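Local coordinates for protein hydrogenase maturation factor (Thermoanaerobacter tengcongensis, PDB 3VTH) that probably transfers the carbamoyl group of carbamoyl phosphate, with use of ATP, to the C-terminal cysteine of HypE during maturation of [NiFe]-hydrogenases, at residues 241-245 against 246-250; 612-616 against 617-621. All blocks are in the same frame, centred on the assembly; numbering follows the deposited sequence.

Interaction 1: residues 241-245 against 246-250. With APC (diphosphomethylphosphonic acid adenosyl ester), chain F.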
loop_
_atom_site.group_PDB
_atom_site.type_symbol
_atom_site.label_atom_id
_atom_site.label_comp_id
_atom_site.label_asym_id
_atom_site.label_seq_id
_atom_site.Cartn_x
_atom_site.Cartn_y
_atom_site.Cartn_z
ATOM N N LEU A 241 15.049 17.208 -11.842
ATOM C CA LEU A 241 14.635 16.453 -10.666
ATOM C C LEU A 241 15.195 15.030 -10.694
ATOM O O LEU A 241 15.728 14.557 -9.680
ATOM C CB LEU A 241 13.105 16.459 -10.504
ATOM C CG LEU A 241 12.520 15.620 -9.359
ATOM C CD1 LEU A 241 13.105 16.095 -8.019
ATOM C CD2 LEU A 241 11.006 15.675 -9.343
ATOM N N ARG A 242 15.089 14.360 -11.842
ATOM C CA ARG A 242 15.657 13.021 -12.012
ATOM C C ARG A 242 17.177 12.982 -11.807
ATOM O O ARG A 242 17.683 12.053 -11.189
ATOM C CB ARG A 242 15.302 12.434 -13.385
ATOM C CG ARG A 242 13.858 11.993 -13.513
ATOM C CD ARG A 242 13.639 11.076 -14.733
ATOM N NE ARG A 242 12.244 10.639 -14.785
ATOM C CZ ARG A 242 11.735 9.653 -14.054
ATOM N NH1 ARG A 242 12.513 8.957 -13.228
ATOM N NH2 ARG A 242 10.443 9.349 -14.158
ATOM N N ARG A 243 17.895 13.974 -12.327
ATOM C CA ARG A 243 19.355 14.046 -12.151
ATOM C C ARG A 243 19.752 14.231 -10.684
ATOM O O ARG A 243 20.659 13.561 -10.187
ATOM C CB ARG A 243 19.971 15.170 -12.996
ATOM C CG ARG A 243 21.521 15.168 -13.025
ATOM C CD ARG A 243 22.131 16.391 -13.740
ATOM N NE ARG A 243 21.234 16.914 -14.766
ATOM C CZ ARG A 243 20.529 18.038 -14.660
ATOM N NH1 ARG A 243 20.629 18.808 -13.579
ATOM N NH2 ARG A 243 19.727 18.396 -15.653
ATOM N N ARG A 244 19.075 15.144 -10.000
ATOM C CA ARG A 244 19.441 15.493 -8.638
ATOM C C ARG A 244 19.045 14.402 -7.643
ATOM O O ARG A 244 19.838 14.043 -6.782
ATOM C CB ARG A 244 18.836 16.828 -8.247
ATOM C CG ARG A 244 19.438 18.007 -8.998
ATOM C CD ARG A 244 18.901 19.297 -8.439
ATOM N NE ARG A 244 19.365 20.464 -9.185
ATOM C CZ ARG A 244 18.904 21.695 -8.983
ATOM N NH1 ARG A 244 17.976 21.909 -8.056
ATOM N NH2 ARG A 244 19.370 22.710 -9.699
ATOM N N LYS A 245 17.837 13.859 -7.780
ATOM C CA LYS A 245 17.417 12.730 -6.947
ATOM C C LYS A 245 18.164 11.432 -7.313
ATOM O O LYS A 245 18.298 10.531 -6.476
ATOM C CB LYS A 245 15.888 12.539 -6.981
ATOM C CG LYS A 245 15.366 11.613 -5.857
ATOM C CD LYS A 245 13.832 11.518 -5.781
ATOM C CE LYS A 245 13.430 10.378 -4.840
ATOM N NZ LYS A 245 11.949 10.284 -4.644
ATOM N N LYS A 246 18.681 11.367 -8.541
ATOM C CA LYS A 246 19.348 10.173 -9.084
ATOM C C LYS A 246 18.336 9.034 -9.297
ATOM O O LYS A 246 18.650 7.851 -9.128
ATOM C CB LYS A 246 20.545 9.737 -8.209
ATOM C CG LYS A 246 21.713 10.725 -8.213
ATOM C CD LYS A 246 22.453 10.740 -6.879
ATOM C CE LYS A 246 23.440 11.918 -6.782
ATOM N NZ LYS A 246 24.751 11.619 -7.428
ATOM N N ARG A 247 17.118 9.415 -9.673
ATOM C CA ARG A 247 16.003 8.486 -9.912
ATOM C C ARG A 247 15.665 8.568 -11.397
ATOM O O ARG A 247 14.878 9.429 -11.819
ATOM C CB ARG A 247 14.809 8.930 -9.072
ATOM C CG ARG A 247 13.595 8.017 -9.067
ATOM C CD ARG A 247 12.551 8.667 -8.155
ATOM N NE ARG A 247 11.284 7.950 -8.094
ATOM C CZ ARG A 247 10.383 7.924 -9.072
ATOM N NH1 ARG A 247 10.621 8.549 -10.216
ATOM N NH2 ARG A 247 9.253 7.259 -8.914
ATOM N N TYR A 248 16.259 7.684 -12.195
ATOM C CA TYR A 248 16.261 7.873 -13.647
ATOM C C TYR A 248 15.204 7.116 -14.443
ATOM O O TYR A 248 14.902 7.498 -15.590
ATOM C CB TYR A 248 17.638 7.571 -14.224
ATOM C CG TYR A 248 18.619 8.717 -14.100
ATOM C CD1 TYR A 248 18.517 9.845 -14.922
ATOM C CD2 TYR A 248 19.664 8.666 -13.171
ATOM C CE1 TYR A 248 19.434 10.905 -14.815
ATOM C CE2 TYR A 248 20.584 9.711 -13.056
ATOM C CZ TYR A 248 20.463 10.825 -13.881
ATOM O OH TYR A 248 21.376 11.853 -13.768
ATOM N N GLY A 249 14.666 6.046 -13.868
ATOM C CA GLY A 249 13.743 5.188 -14.611
ATOM C C GLY A 249 12.329 5.093 -14.067
ATOM O O GLY A 249 11.367 5.078 -14.846
ATOM N N LYS A 250 12.200 4.996 -12.745
ATOM C CA LYS A 250 10.899 4.814 -12.118
ATOM C C LYS A 250 9.983 5.991 -12.468
ATOM O O LYS A 250 10.408 7.149 -12.380
ATOM C CB LYS A 250 11.030 4.720 -10.594
ATOM C CG LYS A 250 11.524 3.379 -10.036
ATOM C CD LYS A 250 11.298 3.386 -8.501
ATOM C CE LYS A 250 11.802 2.107 -7.820
ATOM N NZ LYS A 250 11.755 2.243 -6.328
HETATM P PG APC F . 12.763 6.402 -4.165
HETATM O O1G APC F . 12.001 7.481 -3.439
HETATM O O2G APC F . 13.273 6.863 -5.508
HETATM O O3G APC F . 13.819 5.721 -3.343
HETATM P PB APC F . 10.178 5.254 -4.721
HETATM O O1B APC F . 9.590 5.491 -3.365
HETATM O O2B APC F . 9.782 3.944 -5.372
HETATM O O3B APC F . 11.773 5.178 -4.529
HETATM P PA APC F . 8.436 7.761 -5.470
HETATM O O1A APC F . 8.311 8.719 -6.631
HETATM O O2A APC F . 8.534 8.394 -4.130
HETATM C C3A APC F . 9.855 6.659 -5.838
HETATM O "O5'" APC F . 7.146 6.797 -5.379
HETATM C "C5'" APC F . 6.118 6.747 -6.364
HETATM C "C4'" APC F . 5.759 5.284 -6.609
HETATM O "O4'" APC F . 4.642 5.276 -7.505
HETATM C "C3'" APC F . 6.911 4.549 -7.299
HETATM O "O3'" APC F . 7.091 3.223 -6.772
HETATM C "C2'" APC F . 6.447 4.435 -8.736
HETATM O "O2'" APC F . 7.070 3.342 -9.436
HETATM C "C1'" APC F . 4.928 4.383 -8.581
HETATM N N9 APC F . 4.368 4.860 -9.841
HETATM C C8 APC F . 4.301 6.142 -10.289
HETATM N N7 APC F . 3.758 6.168 -11.532
HETATM C C5 APC F . 3.483 4.892 -11.879
HETATM C C6 APC F . 2.911 4.196 -13.052
HETATM N N6 APC F . 2.498 4.887 -14.135
HETATM N N1 APC F . 2.809 2.850 -13.003
HETATM C C2 APC F . 3.196 2.134 -11.927
HETATM N N3 APC F . 3.733 2.681 -10.824
HETATM C C4 APC F . 3.889 4.033 -10.757
HETATM O O HOH W 1 22.468 11.813 -11.361
#
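Arg242, on the last turn of helix 235-245, folds its side chain over the loop that follows and holds two of its carbonyls. NH1 and NH2 both grip Lys250 O end-on, at 2.9 and 2.8 Å, with that oxygen in the guanidinium plane; NH1 also donates to Arg247 O (2.8 Å), from above that carbonyl's plane. An extended chain from CG to NE gives the arginine this reach, and its NE is taken by Gly296 O. Beneath, a Schellman motif ends the helix: Arg247 N bonds to Arg242 O at 3.1 Å, and Lys246 turns the chain with positive phi. On the buried side Lys245 and Arg247 run alongside each other toward the triphosphate analogue. Lys245 NZ donates to O1G of APC (3.1 Å) and also to Thr328 and Ser329, while Arg247 lays a guanidinium face against O1A and gives NH2 to Pro251 O. Lys250 NZ, from the loop, donates to O2B of APC at 2.8 Å. The outer side is looser: the exposed Tyr248 ring lies over Arg242 O, and a water links its OH (2.6 Å) to Arg243 O. Lys245, Arg247 and Lys250 together present positive charge suited to a triphosphate, making this part of the YrdC-like domain's phosphate-binding wall.

Interaction 2: residues 612-616 against 617-621. With AP2 (phosphomethylphosphonic acid adenosyl ester), chain H.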
loop_
_atom_site.group_PDB
_atom_site.type_symbol
_atom_site.label_atom_id
_atom_site.label_comp_id
_atom_site.label_asym_id
_atom_site.label_seq_id
_atom_site.Cartn_x
_atom_site.Cartn_y
_atom_site.Cartn_z
ATOM N N LYS A 612 17.619 -3.994 -23.283
ATOM C CA LYS A 612 18.654 -4.977 -22.949
ATOM C C LYS A 612 19.111 -4.801 -21.513
ATOM O O LYS A 612 19.639 -5.731 -20.900
ATOM C CB LYS A 612 19.854 -4.900 -23.899
ATOM C CG LYS A 612 19.519 -5.122 -25.378
ATOM C CD LYS A 612 20.395 -6.220 -26.014
ATOM C CE LYS A 612 21.856 -5.803 -26.148
ATOM N NZ LYS A 612 22.727 -6.960 -26.538
ATOM N N GLU A 613 18.909 -3.596 -20.987
ATOM C CA GLU A 613 19.267 -3.272 -19.612
ATOM C C GLU A 613 18.155 -2.447 -18.974
ATOM O O GLU A 613 17.508 -1.648 -19.644
ATOM C CB GLU A 613 20.595 -2.509 -19.562
ATOM C CG GLU A 613 21.710 -3.164 -20.397
ATOM C CD GLU A 613 23.081 -2.551 -20.170
ATOM O OE1 GLU A 613 23.812 -2.377 -21.162
ATOM O OE2 GLU A 613 23.421 -2.246 -19.004
ATOM N N VAL A 614 17.938 -2.655 -17.684
ATOM C CA VAL A 614 16.898 -1.942 -16.949
ATOM C C VAL A 614 17.463 -1.177 -15.746
ATOM O O VAL A 614 18.515 -1.536 -15.194
ATOM C CB VAL A 614 15.737 -2.875 -16.497
ATOM C CG1 VAL A 614 15.047 -3.532 -17.723
ATOM C CG2 VAL A 614 16.226 -3.922 -15.510
ATOM N N LEU A 615 16.750 -0.123 -15.357
ATOM C CA LEU A 615 17.185 0.783 -14.293
ATOM C C LEU A 615 16.597 0.365 -12.957
ATOM O O LEU A 615 17.160 0.659 -11.908
ATOM C CB LEU A 615 16.814 2.233 -14.635
ATOM C CG LEU A 615 17.432 2.766 -15.946
ATOM C CD1 LEU A 615 16.964 4.188 -16.307
ATOM C CD2 LEU A 615 18.960 2.707 -15.899
ATOM N N PHE A 616 15.469 -0.341 -13.006
ATOM C CA PHE A 616 14.823 -0.855 -11.808
ATOM C C PHE A 616 14.178 -2.202 -12.093
ATOM O O PHE A 616 13.801 -2.496 -13.222
ATOM C CB PHE A 616 13.799 0.149 -11.238
ATOM C CG PHE A 616 12.654 0.486 -12.180
ATOM C CD1 PHE A 616 12.765 1.530 -13.083
ATOM C CD2 PHE A 616 11.455 -0.224 -12.128
ATOM C CE1 PHE A 616 11.714 1.850 -13.942
ATOM C CE2 PHE A 616 10.391 0.094 -12.992
ATOM C CZ PHE A 616 10.529 1.131 -13.896
ATOM N N GLU A 617 14.062 -3.014 -11.048
ATOM C CA GLU A 617 13.506 -4.361 -11.138
ATOM C C GLU A 617 12.057 -4.290 -11.646
ATOM O O GLU A 617 11.238 -3.564 -11.101
ATOM C CB GLU A 617 13.582 -5.010 -9.742
ATOM C CG GLU A 617 13.043 -6.438 -9.611
ATOM C CD GLU A 617 14.067 -7.517 -9.950
ATOM O OE1 GLU A 617 14.393 -7.685 -11.153
ATOM O OE2 GLU A 617 14.530 -8.215 -9.008
ATOM N N GLY A 618 11.757 -5.029 -12.708
ATOM C CA GLY A 618 10.392 -5.088 -13.220
ATOM C C GLY A 618 10.118 -4.109 -14.348
ATOM O O GLY A 618 9.079 -4.188 -14.996
ATOM N N GLN A 619 11.040 -3.176 -14.575
ATOM C CA GLN A 619 10.865 -2.170 -15.621
ATOM C C GLN A 619 10.531 -2.804 -16.962
ATOM O O GLN A 619 9.600 -2.374 -17.645
ATOM C CB GLN A 619 12.101 -1.280 -15.754
ATOM C CG GLN A 619 12.006 -0.246 -16.893
ATOM C CD GLN A 619 13.199 0.685 -16.964
ATOM O OE1 GLN A 619 13.090 1.814 -17.457
ATOM N NE2 GLN A 619 14.344 0.221 -16.506
ATOM N N ALA A 620 11.284 -3.836 -17.328
ATOM C CA ALA A 620 11.104 -4.465 -18.632
ATOM C C ALA A 620 9.737 -5.148 -18.702
ATOM O O ALA A 620 9.079 -5.102 -19.722
ATOM C CB ALA A 620 12.233 -5.467 -18.918
ATOM N N ALA A 621 9.282 -5.728 -17.600
ATOM C CA ALA A 621 7.955 -6.368 -17.623
ATOM C C ALA A 621 6.814 -5.349 -17.774
ATOM O O ALA A 621 5.835 -5.601 -18.476
ATOM C CB ALA A 621 7.756 -7.274 -16.405
HETATM P PB AP2 H . 10.026 -11.021 -5.584
HETATM O O1B AP2 H . 10.058 -11.266 -7.072
HETATM O O2B AP2 H . 9.192 -11.962 -4.770
HETATM O O3B AP2 H . 11.400 -10.746 -5.029
HETATM C C3A AP2 H . 9.190 -9.416 -5.475
HETATM P PA AP2 H . 7.443 -9.419 -5.972
HETATM O O1A AP2 H . 7.019 -8.028 -5.523
HETATM O O2A AP2 H . 6.631 -10.618 -5.546
HETATM O "O5'" AP2 H . 7.481 -9.490 -7.589
HETATM C "C5'" AP2 H . 7.965 -8.349 -8.287
HETATM C "C4'" AP2 H . 8.236 -8.828 -9.695
HETATM O "O4'" AP2 H . 6.998 -9.022 -10.381
HETATM C "C3'" AP2 H . 8.991 -7.808 -10.524
HETATM O "O3'" AP2 H . 10.388 -7.836 -10.217
HETATM C "C2'" AP2 H . 8.652 -8.295 -11.919
HETATM O "O2'" AP2 H . 9.552 -9.371 -12.210
HETATM C "C1'" AP2 H . 7.209 -8.800 -11.781
HETATM N N9 AP2 H . 6.320 -7.740 -12.339
HETATM C C8 AP2 H . 6.135 -6.480 -11.873
HETATM N N7 AP2 H . 5.289 -5.769 -12.665
HETATM C C5 AP2 H . 4.909 -6.582 -13.670
HETATM C C6 AP2 H . 4.031 -6.471 -14.862
HETATM N N6 AP2 H . 3.360 -5.324 -15.140
HETATM N N1 AP2 H . 3.928 -7.564 -15.667
HETATM C C2 AP2 H . 4.566 -8.725 -15.404
HETATM N N3 AP2 H . 5.390 -8.887 -14.346
HETATM C C4 AP2 H . 5.595 -7.870 -13.463
#
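This is a local contact round a type II beta turn, Phe616 to Gln619, by which the loop after helix 597-607 enters helix 619-626 in the second Kae1-like subdomain. Gln619 N donates to Phe616 O (3.1 Å, 160° at the hydrogen), closing the turn. Gly618 sits at the N-cap with positive phi, where a CB would strike the preceding carbonyl and crowd the ribose of AP2. The Phe616 side chain takes the crowded position between its backbone N and carbonyl carbon (chi1 61°), which swings the ring back over the turn. One face thereby receives Gln619 CB in a CH-pi contact, 3.5 Å from the ring centroid. With an alanine at Phe616, the CB and CG of Gln619 would probably lose the ring face they pack against, opening a gap beside the turn. Farther in, Val614 CG1 packs on Ala620 CB at 3.6 Å, two small apolar groups suited to a buried helix start that also meets Ile551. On the ligand side Glu617 CG comes within 3.1 Å of O3' of AP2, and Ala621 CB lies 3.5 Å from N3 of its adenine. Backbone bond and glycine thus set the turn, apolar contacts brace it, and Gly618 and Ala621, with little or no side chain, let the backbone approach the nucleoside.

How the interactions relate
From the N terminus, helix 235-245 comes first and interaction 1 closes the short loop that carries the chain on toward strand 254-255, within the YrdC-like domain. Far later, in the Kae1-like domain, interaction 2 closes the turn that opens helix 619-626. The two are in series, neither nested nor crossed, yet their centres lie 15 Å apart and they touch: Phe616 CE1 packs 3.3 Å from Gly249 C, and Leu615 CD1 lies 3.8 Å from Gly249 CA. The loop at 246-250 and the loop at 612-616 thus join the two domains, one carrying part of the APC pocket and the other part of the AP2 pocket.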